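Local coordinates for RimK-related lysine biosynthesis protein (Thermococcus kodakarensis, PDB 5K2M) that binds ADP and magnesium in an ATP-grasp fold and probably acts as an ATP-dependent ligase of the LysX type in amino-acid biosynthesis, at residues A[69-74]-A[264-269]. Sequence-based numbering, arbitrary orientation.
Sequences PTVNSS and VEYAVE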
loop_
_atom_site.group_PDB
_atom_site.type_symbol
_atom_site.label_atom_id
_atom_site.label_comp_id
_atom_site.label_asym_id
_atom_site.label_seq_id
_atom_site.Cartn_x
_atom_site.Cartn_y
_atom_site.Cartn_z
ATOM N N PRO A 69 -11.106 -15.711 33.335
ATOM C CA PRO A 69 -10.860 -14.936 34.531
ATOM C C PRO A 69 -9.706 -15.507 35.327
ATOM O O PRO A 69 -9.384 -16.683 35.215
ATOM C CB PRO A 69 -12.175 -15.028 35.311
ATOM C CG PRO A 69 -12.847 -16.245 34.799
ATOM C CD PRO A 69 -12.414 -16.399 33.381
ATOM N N THR A 70 -9.112 -14.660 36.150
ATOM C CA THR A 70 -7.820 -14.926 36.706
ATOM C C THR A 70 -7.802 -14.512 38.198
ATOM O O THR A 70 -8.362 -13.470 38.568
ATOM C CB THR A 70 -6.831 -14.165 35.792
ATOM O OG1 THR A 70 -6.088 -15.083 34.975
ATOM C CG2 THR A 70 -5.970 -13.298 36.522
ATOM N N VAL A 71 -7.181 -15.328 39.048
ATOM C CA VAL A 71 -7.039 -14.999 40.472
ATOM C C VAL A 71 -5.545 -14.971 40.830
ATOM O O VAL A 71 -4.897 -16.022 40.828
ATOM C CB VAL A 71 -7.749 -16.032 41.381
ATOM C CG1 VAL A 71 -7.377 -15.823 42.846
ATOM C CG2 VAL A 71 -9.267 -15.979 41.190
ATOM N N ASN A 72 -4.975 -13.803 41.132
ATOM C CA ASN A 72 -5.661 -12.501 41.127
ATOM C C ASN A 72 -5.774 -11.910 39.723
ATOM O O ASN A 72 -5.148 -12.403 38.792
ATOM C CB ASN A 72 -4.918 -11.542 42.054
ATOM C CG ASN A 72 -5.203 -11.828 43.519
ATOM O OD1 ASN A 72 -6.355 -11.985 43.912
ATOM N ND2 ASN A 72 -4.161 -11.916 44.325
ATOM N N SER A 73 -6.577 -10.862 39.578
ATOM C CA SER A 73 -6.723 -10.150 38.302
ATOM C C SER A 73 -5.487 -9.312 37.970
ATOM O O SER A 73 -4.702 -8.978 38.861
ATOM C CB SER A 73 -7.963 -9.250 38.350
ATOM O OG SER A 73 -7.754 -8.120 39.188
ATOM N N SER A 74 -5.324 -8.944 36.700
ATOM C CA SER A 74 -4.201 -8.104 36.313
ATOM C C SER A 74 -4.226 -6.742 37.016
ATOM O O SER A 74 -3.188 -6.234 37.446
ATOM C CB SER A 74 -4.121 -7.930 34.788
ATOM O OG SER A 74 -5.269 -7.304 34.257
ATOM N N VAL A 264 -8.504 -21.518 46.378
ATOM C CA VAL A 264 -9.170 -22.299 45.335
ATOM C C VAL A 264 -10.696 -22.100 45.353
ATOM O O VAL A 264 -11.313 -21.988 44.290
ATOM C CB VAL A 264 -8.811 -23.790 45.439
ATOM C CG1 VAL A 264 -9.693 -24.632 44.536
ATOM C CG2 VAL A 264 -7.344 -23.998 45.074
ATOM N N GLU A 265 -11.292 -22.039 46.543
ATOM C CA GLU A 265 -12.739 -21.789 46.664
ATOM C C GLU A 265 -13.116 -20.441 46.062
ATOM O O GLU A 265 -14.126 -20.309 45.388
ATOM C CB GLU A 265 -13.193 -21.855 48.128
ATOM C CG GLU A 265 -13.191 -23.264 48.711
ATOM C CD GLU A 265 -13.382 -23.309 50.225
ATOM O OE1 GLU A 265 -13.746 -22.278 50.835
ATOM O OE2 GLU A 265 -13.173 -24.394 50.806
ATOM N N TYR A 266 -12.282 -19.439 46.293
ATOM C CA TYR A 266 -12.482 -18.152 45.684
ATOM C C TYR A 266 -12.337 -18.247 44.166
ATOM O O TYR A 266 -13.168 -17.727 43.427
ATOM C CB TYR A 266 -11.485 -17.158 46.249
ATOM C CG TYR A 266 -11.656 -15.789 45.672
ATOM C CD1 TYR A 266 -12.747 -15.015 46.013
ATOM C CD2 TYR A 266 -10.740 -15.272 44.782
ATOM C CE1 TYR A 266 -12.930 -13.763 45.480
ATOM C CE2 TYR A 266 -10.910 -14.010 44.244
ATOM C CZ TYR A 266 -12.003 -13.262 44.609
ATOM O OH TYR A 266 -12.196 -12.019 44.098
ATOM N N ALA A 267 -11.287 -18.921 43.699
ATOM C CA ALA A 267 -11.128 -19.169 42.276
ATOM C C ALA A 267 -12.365 -19.856 41.697
ATOM O O ALA A 267 -12.819 -19.476 40.621
ATOM C CB ALA A 267 -9.888 -19.999 41.998
ATOM N N VAL A 268 -12.919 -20.852 42.387
ATOM C CA VAL A 268 -14.110 -21.504 41.840
ATOM C C VAL A 268 -15.299 -20.530 41.798
ATOM O O VAL A 268 -16.059 -20.537 40.833
ATOM C CB VAL A 268 -14.491 -22.871 42.486
ATOM C CG1 VAL A 268 -13.268 -23.755 42.702
ATOM C CG2 VAL A 268 -15.287 -22.710 43.770
ATOM N N GLU A 269 -15.444 -19.681 42.818
ATOM C CA GLU A 269 -16.466 -18.629 42.773
ATOM C C GLU A 269 -16.278 -17.680 41.581
ATOM O O GLU A 269 -17.262 -17.345 40.931
ATOM C CB GLU A 269 -16.533 -17.829 44.082
ATOM C CG GLU A 269 -17.093 -18.591 45.274
ATOM C CD GLU A 269 -18.479 -19.170 45.005
ATOM O OE1 GLU A 269 -19.343 -18.425 44.501
ATOM O OE2 GLU A 269 -18.699 -20.375 45.271
#
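Val71 puts both of its methyl groups against the helix segment 264-269, dividing them between Tyr266 and Ala267. CG1 comes to the edge of the tyrosine ring, in its plane, 3.9 Å from Tyr266 CD2. Val71 CG2 reaches the helix backbone itself, 3.8 Å from Ala267 CA. It also lies 3.9 Å from Tyr266 CD2, so one ring corner meets both branches of the valine. The small Ala267 CB is 4.1 Å from the same Val71 CG2. The CA atoms of Val71 and Ala267 are 6.1 Å apart, a close approach that the alanine's short side chain permits. The tyrosine leaves the helix with CG opposite the backbone N (chi1 -179°), which carries its ring out past the valine, and its hydroxyl is hydrogen-bonded to Gly224 N.

Leu263 and Val270 of the same helix also touch Val71, and Ile47 of the neighbouring strand 45-49 packs on Ala267. Val71 is itself held by backbone hydrogen bonds to Val46 and Ile48, as part of an outermost strand of the four-stranded parallel sheet, and directly after it the chain turns through a cis peptide into Asn72. That N-terminal parallel sheet is consistent with the Rossmann-like first domain of ATP-grasp enzymes, so the C-terminal helix 259-272 comes back to cover it, well removed from the nucleotide and magnesium sites. With 130 Å² buried and the closest approaches all between carbon atoms, the contact relies on van der Waals fit and the hydrophobic effect, while the tyrosine's polar end is satisfied beyond it.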